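M3DLH protein (Halieaceae bacterium, PDB 7JKA) probably hydrolyses dienelactone-type ester substrates as an alpha/beta-hydrolase of the dienelactone hydrolase family, and has also been linked to phosphotriesterase activity. Local coordinates at residues G30-D35 against V116-V121; R17-T22 against L112-A117; V45-E50 against R63-L68; L126-F131 against T136-L141. One frame throughout, in Å; residues are numbered along the deposited sequence.

Interaction 1 (G30-D35 against V116-V121); sequences GELHWD and VAQPEV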
loop_
_atom_site.group_PDB
_atom_site.type_symbol
_atom_site.label_atom_id
_atom_site.label_comp_id
_atom_site.label_asym_id
_atom_site.label_seq_id
_atom_site.Cartn_x
_atom_site.Cartn_y
_atom_site.Cartn_z
ATOM N N GLY A 30 -0.595 14.080 4.220
ATOM C CA GLY A 30 -1.097 13.234 3.168
ATOM C C GLY A 30 -2.021 14.003 2.245
ATOM O O GLY A 30 -2.127 15.233 2.305
ATOM N N GLU A 31 -2.682 13.258 1.372
ATOM C CA GLU A 31 -3.561 13.862 0.384
ATOM C C GLU A 31 -4.747 12.940 0.149
ATOM O O GLU A 31 -4.565 11.768 -0.203
ATOM C CB GLU A 31 -2.786 14.141 -0.912
ATOM C CG GLU A 31 -3.540 14.977 -1.922
ATOM C CD GLU A 31 -2.659 15.375 -3.083
ATOM O OE1 GLU A 31 -2.442 14.546 -3.965
ATOM O OE2 GLU A 31 -2.167 16.527 -3.112
ATOM N N LEU A 32 -5.956 13.459 0.360
ATOM C CA LEU A 32 -7.184 12.702 0.138
ATOM C C LEU A 32 -7.706 13.027 -1.249
ATOM O O LEU A 32 -7.791 14.204 -1.612
ATOM C CB LEU A 32 -8.264 13.023 1.181
ATOM C CG LEU A 32 -9.532 12.168 1.046
ATOM C CD1 LEU A 32 -9.310 10.781 1.691
ATOM C CD2 LEU A 32 -10.771 12.833 1.623
ATOM N N HIS A 33 -8.036 11.986 -2.018
ATOM C CA HIS A 33 -8.670 12.102 -3.327
ATOM C C HIS A 33 -10.052 11.483 -3.265
ATOM O O HIS A 33 -10.225 10.398 -2.707
ATOM C CB HIS A 33 -7.834 11.405 -4.412
ATOM C CG HIS A 33 -6.529 12.088 -4.679
ATOM N ND1 HIS A 33 -6.248 12.706 -5.876
ATOM C CD2 HIS A 33 -5.437 12.262 -3.892
ATOM C CE1 HIS A 33 -5.044 13.251 -5.808
ATOM N NE2 HIS A 33 -4.523 12.976 -4.626
ATOM N N TRP A 34 -11.044 12.173 -3.824
ATOM C CA TRP A 34 -12.397 11.643 -3.787
ATOM C C TRP A 34 -13.163 12.229 -4.963
ATOM O O TRP A 34 -12.741 13.215 -5.571
ATOM C CB TRP A 34 -13.080 11.935 -2.441
ATOM C CG TRP A 34 -13.564 13.349 -2.284
ATOM C CD1 TRP A 34 -14.852 13.779 -2.443
ATOM C CD2 TRP A 34 -12.787 14.519 -1.957
ATOM N NE1 TRP A 34 -14.929 15.138 -2.231
ATOM C CE2 TRP A 34 -13.676 15.617 -1.942
ATOM C CE3 TRP A 34 -11.425 14.750 -1.682
ATOM C CZ2 TRP A 34 -13.262 16.916 -1.662
ATOM C CZ3 TRP A 34 -11.023 16.060 -1.417
ATOM C CH2 TRP A 34 -11.934 17.117 -1.396
ATOM N N ASP A 35 -14.291 11.606 -5.287
ATOM C CA ASP A 35 -15.188 12.104 -6.326
ATOM C C ASP A 35 -16.310 12.874 -5.647
ATOM O O ASP A 35 -17.108 12.285 -4.912
ATOM C CB ASP A 35 -15.721 10.935 -7.157
ATOM C CG ASP A 35 -16.690 11.354 -8.260
ATOM O OD1 ASP A 35 -16.943 12.561 -8.475
ATOM O OD2 ASP A 35 -17.197 10.433 -8.928
ATOM N N VAL A 116 -10.319 7.136 7.997
ATOM C CA VAL A 116 -11.622 6.855 8.590
ATOM C C VAL A 116 -12.268 8.113 9.163
ATOM O O VAL A 116 -13.495 8.216 9.209
ATOM C CB VAL A 116 -11.456 5.750 9.654
ATOM C CG1 VAL A 116 -12.735 5.565 10.446
ATOM C CG2 VAL A 116 -11.049 4.435 8.978
ATOM N N ALA A 117 -11.462 9.083 9.589
ATOM C CA ALA A 117 -11.993 10.307 10.162
ATOM C C ALA A 117 -12.607 11.234 9.126
ATOM O O ALA A 117 -13.262 12.204 9.513
ATOM C CB ALA A 117 -10.876 11.033 10.912
ATOM N N GLN A 118 -12.439 10.947 7.825
ATOM C CA GLN A 118 -12.974 11.845 6.803
ATOM C C GLN A 118 -14.464 11.577 6.576
ATOM O O GLN A 118 -14.899 10.415 6.575
ATOM C CB GLN A 118 -12.206 11.688 5.485
ATOM C CG GLN A 118 -10.689 11.928 5.646
ATOM C CD GLN A 118 -10.389 13.203 6.412
ATOM O OE1 GLN A 118 -10.915 14.270 6.097
ATOM N NE2 GLN A 118 -9.560 13.095 7.456
ATOM N N PRO A 119 -15.263 12.632 6.371
ATOM C CA PRO A 119 -16.719 12.444 6.236
ATOM C C PRO A 119 -17.128 11.642 5.013
ATOM O O PRO A 119 -18.226 11.060 5.010
ATOM C CB PRO A 119 -17.267 13.882 6.172
ATOM C CG PRO A 119 -16.093 14.753 5.838
ATOM C CD PRO A 119 -14.886 14.056 6.420
ATOM N N GLU A 120 -16.271 11.565 3.992
ATOM C CA GLU A 120 -16.560 10.788 2.788
ATOM C C GLU A 120 -16.543 9.280 3.016
ATOM O O GLU A 120 -17.069 8.537 2.177
ATOM C CB GLU A 120 -15.533 11.131 1.713
ATOM C CG GLU A 120 -15.622 12.552 1.167
ATOM C CD GLU A 120 -14.928 13.594 2.019
ATOM O OE1 GLU A 120 -14.336 13.239 3.061
ATOM O OE2 GLU A 120 -15.023 14.797 1.658
ATOM N N VAL A 121 -15.936 8.801 4.100
ATOM C CA VAL A 121 -15.480 7.412 4.143
ATOM C C VAL A 121 -16.426 6.540 4.952
ATOM O O VAL A 121 -16.796 6.874 6.086
ATOM C CB VAL A 121 -14.058 7.342 4.720
ATOM C CG1 VAL A 121 -13.666 5.901 5.017
ATOM C CG2 VAL A 121 -13.071 7.976 3.770
#
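One face of the W34 indole carries the side chain of E120 and, over the six-membered ring, the guanidinium of R17, while the carbonyl O of L32 lies in plane at the ring's edge. E120 CG sits 4.2 Å from the centroid of the five-membered ring of W34 and 24° off its normal, which meets the geometry of a CH-pi contact. Farther along the same chain, E120 OE2 hovers 3.9 Å from W34 NE1, displaced toward the rim, with ring and carboxylate planes 50° apart. The bend of E120 at chi2 (82°) lifts its carboxylate over the indole instead of past it. L32 CD2 closes the contact, 3.9 Å from E120 OE1 and 4.1 Å from Q118 CG. R17 gathers E120 OE1, Q118 OE1 and the indole: a salt bridge, a hydrogen bond and a cation-pi contact; W34 NE1 itself bonds to E36. Replacing E120 by alanine would probably leave R17 without its carboxylate mate and remove the CH-pi contact over the five-membered ring. The type I turn from Q118 to V121, closed by V121 N to Q118 O (3.1 Å), leads from helix 101-116 into strand 121-122 against strand 27-35, beside strand 14-22.

Interaction 2 (R17-T22 against L112-A117); sequences REIRYT and LDTLVA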
loop_
_atom_site.group_PDB
_atom_site.type_symbol
_atom_site.label_atom_id
_atom_site.label_comp_id
_atom_site.label_asym_id
_atom_site.label_seq_id
_atom_site.Cartn_x
_atom_site.Cartn_y
_atom_site.Cartn_z
ATOM N N ARG A 17 -7.495 17.081 -1.389
ATOM C CA ARG A 17 -7.199 18.042 -0.338
ATOM C C ARG A 17 -6.062 17.500 0.511
ATOM O O ARG A 17 -5.922 16.285 0.706
ATOM C CB ARG A 17 -8.430 18.368 0.527
ATOM C CG ARG A 17 -8.911 17.274 1.466
ATOM C CD ARG A 17 -10.166 17.754 2.195
ATOM N NE ARG A 17 -10.731 16.766 3.124
ATOM C CZ ARG A 17 -11.791 16.017 2.847
ATOM N NH1 ARG A 17 -12.417 16.143 1.670
ATOM N NH2 ARG A 17 -12.248 15.162 3.750
ATOM N N GLU A 18 -5.225 18.416 0.975
ATOM C CA GLU A 18 -4.167 18.065 1.903
ATOM C C GLU A 18 -4.775 17.653 3.235
ATOM O O GLU A 18 -5.745 18.257 3.701
ATOM C CB GLU A 18 -3.235 19.262 2.085
ATOM C CG GLU A 18 -1.996 18.995 2.874
ATOM C CD GLU A 18 -1.010 20.135 2.758
ATOM O OE1 GLU A 18 -1.050 21.041 3.615
ATOM O OE2 GLU A 18 -0.214 20.128 1.796
ATOM N N ILE A 19 -4.214 16.610 3.841
ATOM C CA ILE A 19 -4.646 16.132 5.152
ATOM C C ILE A 19 -3.422 16.106 6.056
ATOM O O ILE A 19 -2.455 15.401 5.764
ATOM C CB ILE A 19 -5.268 14.731 5.099
ATOM C CG1 ILE A 19 -6.320 14.611 3.986
ATOM C CG2 ILE A 19 -5.878 14.409 6.432
ATOM C CD1 ILE A 19 -7.689 14.965 4.449
ATOM N N ARG A 20 -3.478 16.814 7.173
ATOM C CA ARG A 20 -2.397 16.788 8.154
ATOM C C ARG A 20 -2.809 15.876 9.302
ATOM O O ARG A 20 -3.937 15.960 9.791
ATOM C CB ARG A 20 -2.085 18.206 8.639
ATOM C CG ARG A 20 -1.613 19.042 7.477
ATOM C CD ARG A 20 -1.005 20.368 7.858
ATOM N NE ARG A 20 -0.411 20.948 6.659
ATOM C CZ ARG A 20 0.892 21.001 6.397
ATOM N NH1 ARG A 20 1.787 20.544 7.268
ATOM N NH2 ARG A 20 1.295 21.540 5.248
ATOM N N TYR A 21 -1.920 14.975 9.700
ATOM C CA TYR A 21 -2.279 14.022 10.733
ATOM C C TYR A 21 -1.014 13.623 11.478
ATOM O O TYR A 21 0.094 13.999 11.101
ATOM C CB TYR A 21 -2.983 12.798 10.134
ATOM C CG TYR A 21 -2.156 11.982 9.133
ATOM C CD1 TYR A 21 -2.039 12.373 7.794
ATOM C CD2 TYR A 21 -1.520 10.815 9.521
ATOM C CE1 TYR A 21 -1.310 11.622 6.877
ATOM C CE2 TYR A 21 -0.783 10.064 8.617
ATOM C CZ TYR A 21 -0.675 10.478 7.296
ATOM O OH TYR A 21 0.059 9.713 6.389
ATOM N N THR A 22 -1.183 12.850 12.549
ATOM C CA THR A 22 -0.029 12.527 13.379
ATOM C C THR A 22 -0.216 11.160 14.017
ATOM O O THR A 22 -1.338 10.685 14.196
ATOM C CB THR A 22 0.201 13.614 14.446
ATOM O OG1 THR A 22 1.402 13.348 15.197
ATOM C CG2 THR A 22 -0.971 13.719 15.416
ATOM N N LEU A 112 -4.472 5.195 8.397
ATOM C CA LEU A 112 -5.803 4.580 8.336
ATOM C C LEU A 112 -6.798 5.354 9.191
ATOM O O LEU A 112 -7.939 5.605 8.773
ATOM C CB LEU A 112 -5.734 3.121 8.811
ATOM C CG LEU A 112 -7.056 2.346 8.745
ATOM C CD1 LEU A 112 -7.605 2.338 7.325
ATOM C CD2 LEU A 112 -6.864 0.937 9.272
ATOM N N ASP A 113 -6.389 5.718 10.417
ATOM C CA ASP A 113 -7.292 6.462 11.293
ATOM C C ASP A 113 -7.700 7.781 10.658
ATOM O O ASP A 113 -8.870 8.192 10.737
ATOM C CB ASP A 113 -6.613 6.720 12.627
ATOM C CG ASP A 113 -6.526 5.486 13.488
ATOM O OD1 ASP A 113 -7.143 4.446 13.185
ATOM O OD2 ASP A 113 -5.775 5.582 14.504
ATOM N N THR A 114 -6.749 8.450 10.018
ATOM C CA THR A 114 -7.060 9.713 9.364
ATOM C C THR A 114 -8.028 9.512 8.201
ATOM O O THR A 114 -8.947 10.318 8.005
ATOM C CB THR A 114 -5.766 10.369 8.910
ATOM O OG1 THR A 114 -4.909 10.451 10.061
ATOM C CG2 THR A 114 -6.048 11.741 8.436
ATOM N N LEU A 115 -7.844 8.444 7.427
ATOM C CA LEU A 115 -8.803 8.141 6.375
ATOM C C LEU A 115 -10.203 7.957 6.954
ATOM O O LEU A 115 -11.184 8.523 6.458
ATOM C CB LEU A 115 -8.347 6.886 5.637
ATOM C CG LEU A 115 -9.336 6.337 4.626
ATOM C CD1 LEU A 115 -9.371 7.290 3.449
ATOM C CD2 LEU A 115 -8.862 4.920 4.229
ATOM N N VAL A 116 -10.319 7.136 7.997
ATOM C CA VAL A 116 -11.622 6.855 8.590
ATOM C C VAL A 116 -12.268 8.113 9.163
ATOM O O VAL A 116 -13.495 8.216 9.209
ATOM C CB VAL A 116 -11.456 5.750 9.654
ATOM C CG1 VAL A 116 -12.735 5.565 10.446
ATOM C CG2 VAL A 116 -11.049 4.435 8.978
ATOM N N ALA A 117 -11.462 9.083 9.589
ATOM C CA ALA A 117 -11.993 10.307 10.162
ATOM C C ALA A 117 -12.607 11.234 9.126
ATOM O O ALA A 117 -13.262 12.204 9.513
ATOM C CB ALA A 117 -10.876 11.033 10.912
#
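The antiparallel hairpin of strands 14-22 and 27-35, at one edge of the mixed sheet, here meets helix 101-116 of the alpha/beta-hydrolase fold, and the contact is carried by I19 and Y21 on the strand and T114 on the helix. The CA atoms of Y21 and T114 are 6.6 Å apart, the nearest such pair across the two segments. T114 points both branches at the strand. Its methyl CG2, anti to the backbone N (the OG1 branch having chi1 -54°), lies 3.3 Å from I19 CG2, closer than two methyl carbons normally stand. Its hydroxyl goes to the tyrosine: T114 OG1 is 3.0 Å from Y21 CB and 3.3 Å from Y21 CG, reaching the ring obliquely at its root. Y21 and T114 cross at about a right angle, and with Y21 CG between its backbone N and carbonyl carbon (chi1 61°) the ring extends past the threonine toward D76, whose backbone N is bonded to Y21 OH. The ring also meets that of F28 on the partner strand. A serine replacing Y21 would probably leave the N-H of D76 without this acceptor and open a gap where the ring meets F28, though CB against T114 would remain. No hydrogen bond joins the two segments. T114 OG1 bonds instead to the carbonyl O of A110, one turn back in its own helix, which satisfies the hydroxyl internally, and the contact with the strand is therefore one of close packing, with a polar oxygen laid against carbon.

Interaction 3 (V45-E50 against R63-L68); sequences VVVFPE and RRLAGL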
loop_
_atom_site.group_PDB
_atom_site.type_symbol
_atom_site.label_atom_id
_atom_site.label_comp_id
_atom_site.label_asym_id
_atom_site.label_seq_id
_atom_site.Cartn_x
_atom_site.Cartn_y
_atom_site.Cartn_z
ATOM N N VAL A 45 -9.648 3.853 0.867
ATOM C CA VAL A 45 -8.429 3.113 0.560
ATOM C C VAL A 45 -7.246 3.955 1.008
ATOM O O VAL A 45 -7.110 5.110 0.579
ATOM C CB VAL A 45 -8.318 2.773 -0.945
ATOM C CG1 VAL A 45 -7.048 1.918 -1.210
ATOM C CG2 VAL A 45 -9.572 2.062 -1.457
ATOM N N VAL A 46 -6.407 3.397 1.888
ATOM C CA VAL A 46 -5.107 4.007 2.153
ATOM C C VAL A 46 -4.151 3.578 1.058
ATOM O O VAL A 46 -4.110 2.404 0.663
ATOM C CB VAL A 46 -4.548 3.612 3.526
ATOM C CG1 VAL A 46 -3.193 4.326 3.751
ATOM C CG2 VAL A 46 -5.514 3.941 4.608
ATOM N N VAL A 47 -3.381 4.531 0.558
ATOM C CA VAL A 47 -2.387 4.262 -0.477
ATOM C C VAL A 47 -1.007 4.549 0.113
ATOM O O VAL A 47 -0.653 5.714 0.356
ATOM C CB VAL A 47 -2.625 5.116 -1.727
ATOM C CG1 VAL A 47 -1.603 4.810 -2.812
ATOM C CG2 VAL A 47 -4.088 4.947 -2.273
ATOM N N PHE A 48 -0.206 3.494 0.308
ATOM C CA PHE A 48 1.149 3.706 0.789
ATOM C C PHE A 48 2.105 3.761 -0.388
ATOM O O PHE A 48 2.083 2.866 -1.256
ATOM C CB PHE A 48 1.560 2.602 1.757
ATOM C CG PHE A 48 0.802 2.634 3.054
ATOM C CD1 PHE A 48 1.058 3.637 3.987
ATOM C CD2 PHE A 48 -0.187 1.697 3.320
ATOM C CE1 PHE A 48 0.341 3.674 5.187
ATOM C CE2 PHE A 48 -0.912 1.730 4.513
ATOM C CZ PHE A 48 -0.657 2.715 5.439
ATOM N N PRO A 49 2.926 4.793 -0.463
ATOM C CA PRO A 49 3.800 4.988 -1.621
ATOM C C PRO A 49 5.044 4.109 -1.538
ATOM O O PRO A 49 5.312 3.438 -0.540
ATOM C CB PRO A 49 4.193 6.468 -1.486
ATOM C CG PRO A 49 4.321 6.624 0.047
ATOM C CD PRO A 49 3.123 5.840 0.561
ATOM N N GLU A 50 5.836 4.135 -2.617
ATOM C CA GLU A 50 7.196 3.616 -2.548
ATOM C C GLU A 50 7.994 4.319 -1.448
ATOM O O GLU A 50 7.547 5.358 -0.940
ATOM C CB GLU A 50 7.886 3.772 -3.905
ATOM C CG GLU A 50 7.313 2.849 -4.983
ATOM C CD GLU A 50 8.243 2.747 -6.177
ATOM O OE1 GLU A 50 8.686 3.795 -6.685
ATOM O OE2 GLU A 50 8.553 1.623 -6.612
ATOM N N ARG A 63 -5.737 9.266 -7.147
ATOM C CA ARG A 63 -6.669 9.859 -8.100
ATOM C C ARG A 63 -7.436 8.786 -8.862
ATOM O O ARG A 63 -8.655 8.881 -9.013
ATOM C CB ARG A 63 -5.916 10.768 -9.064
ATOM C CG ARG A 63 -6.796 11.698 -9.865
ATOM C CD ARG A 63 -6.005 12.314 -11.007
ATOM N NE ARG A 63 -5.641 11.265 -11.957
ATOM C CZ ARG A 63 -6.475 10.727 -12.841
ATOM N NH1 ARG A 63 -7.730 11.159 -12.930
ATOM N NH2 ARG A 63 -6.049 9.764 -13.648
ATOM N N ARG A 64 -6.739 7.748 -9.336
ATOM C CA ARG A 64 -7.411 6.687 -10.084
ATOM C C ARG A 64 -8.439 5.973 -9.218
ATOM O O ARG A 64 -9.531 5.637 -9.688
ATOM C CB ARG A 64 -6.373 5.710 -10.634
ATOM C CG ARG A 64 -5.429 6.338 -11.653
ATOM C CD ARG A 64 -4.386 5.310 -12.142
ATOM N NE ARG A 64 -3.411 5.968 -13.003
ATOM C CZ ARG A 64 -2.350 5.367 -13.527
ATOM N NH1 ARG A 64 -2.121 4.081 -13.276
ATOM N NH2 ARG A 64 -1.514 6.056 -14.288
ATOM N N LEU A 65 -8.128 5.781 -7.929
ATOM C CA LEU A 65 -9.083 5.156 -7.016
ATOM C C LEU A 65 -10.325 6.030 -6.820
ATOM O O LEU A 65 -11.449 5.520 -6.756
ATOM C CB LEU A 65 -8.398 4.881 -5.676
ATOM C CG LEU A 65 -7.379 3.725 -5.747
ATOM C CD1 LEU A 65 -6.527 3.810 -4.510
ATOM C CD2 LEU A 65 -8.056 2.359 -5.821
ATOM N N ALA A 66 -10.142 7.343 -6.699
ATOM C CA ALA A 66 -11.298 8.239 -6.651
ATOM C C ALA A 66 -12.153 8.093 -7.907
ATOM O O ALA A 66 -13.389 8.171 -7.841
ATOM C CB ALA A 66 -10.831 9.689 -6.485
ATOM N N GLY A 67 -11.517 7.869 -9.068
ATOM C CA GLY A 67 -12.287 7.665 -10.287
ATOM C C GLY A 67 -13.086 6.378 -10.297
ATOM O O GLY A 67 -14.016 6.247 -11.095
ATOM N N LEU A 68 -12.761 5.446 -9.407
ATOM C CA LEU A 68 -13.521 4.217 -9.236
ATOM C C LEU A 68 -14.622 4.345 -8.200
ATOM O O LEU A 68 -15.328 3.361 -7.947
ATOM C CB LEU A 68 -12.580 3.079 -8.823
ATOM C CG LEU A 68 -11.541 2.723 -9.885
ATOM C CD1 LEU A 68 -10.557 1.694 -9.338
ATOM C CD2 LEU A 68 -12.235 2.249 -11.161
#
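L65 of helix 56-67 sends one methyl, CD1, against two valines of strand 42-48, and this single atom makes the closest approaches of the contact. V47 and L65 meet tip to tip, whereas V45 and L65 cross at about a right angle, with V45 CG1 3.8 Å from L65 CD1. These are the first strand and the helix of a beta-alpha-beta unit completed by strand 71-74, part of the central parallel sheet of the alpha/beta-hydrolase fold. Alternation along the strand sets the pattern: V45 and V47 point to this helix, while V46 points away from it. The leucine has CG beside its backbone N (chi1 -72°), and the near-extended chi2 of 165° carries CD1 onward to the sheet. All three residues are buried and apolar, and no hydrogen bond links the segments. Outside the pair, W239 and M242 of helix 232-250 and I129 of strand 126-131 also touch L65, whereas V47 packs on F131. Backbone bonds from V45 and V47 to L73 hold the strand in register with 71-74. Packing is tightest at V47, whose CG2, anti to its own carbonyl carbon, stands 3.5 Å from L65 CD1.

Interaction 4 (L126-F131 against T136-L141); sequences LAAIGF and TTALEL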
loop_
_atom_site.group_PDB
_atom_site.type_symbol
_atom_site.label_atom_id
_atom_site.label_comp_id
_atom_site.label_asym_id
_atom_site.label_seq_id
_atom_site.Cartn_x
_atom_site.Cartn_y
_atom_site.Cartn_z
ATOM N N LEU A 126 -13.059 -0.716 4.050
ATOM C CA LEU A 126 -11.735 -0.121 4.038
ATOM C C LEU A 126 -10.735 -1.066 3.384
ATOM O O LEU A 126 -10.808 -2.291 3.551
ATOM C CB LEU A 126 -11.257 0.211 5.462
ATOM C CG LEU A 126 -12.152 1.159 6.238
ATOM C CD1 LEU A 126 -11.703 1.268 7.670
ATOM C CD2 LEU A 126 -12.141 2.552 5.607
ATOM N N ALA A 127 -9.787 -0.482 2.668
ATOM C CA ALA A 127 -8.681 -1.254 2.117
ATOM C C ALA A 127 -7.385 -0.485 2.273
ATOM O O ALA A 127 -7.368 0.730 2.479
ATOM C CB ALA A 127 -8.912 -1.592 0.636
ATOM N N ALA A 128 -6.281 -1.216 2.122
ATOM C CA ALA A 128 -4.974 -0.594 2.010
ATOM C C ALA A 128 -4.247 -1.188 0.827
ATOM O O ALA A 128 -4.260 -2.406 0.645
ATOM C CB ALA A 128 -4.122 -0.803 3.283
ATOM N N ILE A 129 -3.600 -0.337 0.049
ATOM C CA ILE A 129 -2.707 -0.792 -0.999
ATOM C C ILE A 129 -1.353 -0.128 -0.802
ATOM O O ILE A 129 -1.210 0.877 -0.097
ATOM C CB ILE A 129 -3.240 -0.503 -2.413
ATOM C CG1 ILE A 129 -3.182 0.993 -2.782
ATOM C CG2 ILE A 129 -4.643 -1.070 -2.573
ATOM C CD1 ILE A 129 -3.517 1.235 -4.293
ATOM N N GLY A 130 -0.343 -0.705 -1.433
ATOM C CA GLY A 130 0.980 -0.127 -1.335
ATOM C C GLY A 130 1.875 -0.625 -2.439
ATOM O O GLY A 130 1.696 -1.732 -2.971
ATOM N N PHE A 131 2.854 0.203 -2.775
ATOM C CA PHE A 131 3.790 -0.024 -3.860
ATOM C C PHE A 131 5.167 -0.158 -3.240
ATOM O O PHE A 131 5.571 0.692 -2.455
ATOM C CB PHE A 131 3.720 1.148 -4.849
ATOM C CG PHE A 131 2.364 1.321 -5.427
ATOM C CD1 PHE A 131 1.382 2.025 -4.750
ATOM C CD2 PHE A 131 2.040 0.664 -6.606
ATOM C CE1 PHE A 131 0.098 2.129 -5.274
ATOM C CE2 PHE A 131 0.761 0.756 -7.152
ATOM C CZ PHE A 131 -0.219 1.477 -6.469
ATOM N N THR A 136 4.818 -3.403 1.614
ATOM C CA THR A 136 5.273 -4.000 2.857
ATOM C C THR A 136 4.573 -3.323 4.029
ATOM O O THR A 136 4.140 -3.988 4.975
ATOM C CB THR A 136 6.792 -3.849 2.967
ATOM O OG1 THR A 136 7.410 -4.116 1.692
ATOM C CG2 THR A 136 7.341 -4.765 4.060
ATOM N N THR A 137 4.437 -1.993 3.951
ATOM C CA THR A 137 3.769 -1.208 4.990
ATOM C C THR A 137 2.306 -1.606 5.124
ATOM O O THR A 137 1.798 -1.757 6.241
ATOM C CB THR A 137 3.892 0.287 4.659
ATOM O OG1 THR A 137 5.280 0.639 4.628
ATOM C CG2 THR A 137 3.239 1.150 5.733
ATOM N N ALA A 138 1.616 -1.783 3.989
ATOM C CA ALA A 138 0.222 -2.209 4.038
ATOM C C ALA A 138 0.066 -3.556 4.750
ATOM O O ALA A 138 -0.891 -3.758 5.510
ATOM C CB ALA A 138 -0.348 -2.244 2.618
ATOM N N LEU A 139 0.995 -4.490 4.513
ATOM C CA LEU A 139 0.943 -5.780 5.195
ATOM C C LEU A 139 1.266 -5.648 6.679
ATOM O O LEU A 139 0.713 -6.395 7.497
ATOM C CB LEU A 139 1.889 -6.773 4.512
ATOM C CG LEU A 139 1.370 -7.275 3.154
ATOM C CD1 LEU A 139 2.438 -8.153 2.479
ATOM C CD2 LEU A 139 0.057 -8.034 3.347
ATOM N N GLU A 140 2.152 -4.713 7.060
ATOM C CA GLU A 140 2.359 -4.459 8.484
ATOM C C GLU A 140 1.086 -3.948 9.138
ATOM O O GLU A 140 0.755 -4.334 10.266
ATOM C CB GLU A 140 3.483 -3.441 8.696
ATOM C CG GLU A 140 4.869 -4.002 8.408
ATOM C CD GLU A 140 5.199 -5.201 9.265
ATOM O OE1 GLU A 140 5.435 -5.036 10.479
ATOM O OE2 GLU A 140 5.246 -6.319 8.711
ATOM N N LEU A 141 0.343 -3.100 8.425
ATOM C CA LEU A 141 -0.919 -2.592 8.951
ATOM C C LEU A 141 -1.919 -3.721 9.119
ATOM O O LEU A 141 -2.592 -3.817 10.147
ATOM C CB LEU A 141 -1.484 -1.532 8.008
ATOM C CG LEU A 141 -2.824 -0.884 8.411
ATOM C CD1 LEU A 141 -2.716 -0.184 9.773
ATOM C CD2 LEU A 141 -3.225 0.121 7.319
#
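L141 has CG anti to its backbone N (chi1 180°), and with chi2 at 60° this carries its CD2 methyl to the strand, 4.2 Å from A128 CB. The other meeting groups need no side-chain torsion: A128 CB and A138 CB are single methyls that project toward each other and stand 4.1 Å apart. A138 CB also rests on the strand backbone, 4.1 Å from the carbonyl C of I129 and 4.3 Å from G130 N. Strand 126-131 and segment 136-141 of helix 133-143 run roughly antiparallel, their directions 150° apart, and their axes approach to 6.9 Å, a close spacing consistent with A128 facing A138 and G130 two residues on. They form the first two elements of a beta-alpha-beta unit that continues into strand 150-154, and the tight strand-to-helix turn between them fits the nucleophile elbow of alpha/beta-hydrolases, with G130, C132 and G134 in the GxCxG pattern; C132 would then probably be the nucleophile, as in dienelactone hydrolases. At G130 a CB would point toward the helix and lie only 3.7 Å from A138 CB. F48 of strand 42-48 packs on A138 and L141 next to this interface, while I129, directed away from the helix, packs on M242 and F246 of helix 232-250.

How the interactions relate
All four contacts reach one mixed sheet. Interactions 1 and 2 lie toward one edge of it, their centres 7 Å apart, and share V116 and A117; G30 N to I19 O, at 2.8 Å, joins their strands. The shared V116 also links both to interaction 4, its CG2 packing 3.5 Å from L126 CD1. Interaction 3 connects inward: its strand pairs with that of interaction 4 through F48 N to I129 O (2.8 Å) and V46 O to I129 N (2.9 Å). Interaction 4, about 4 Å from the chain's centre, holds G130 of the probable nucleophile elbow, and E50 of segment 45-50 touches C132. Centres of interactions 1 and 4 are about 17 Å apart.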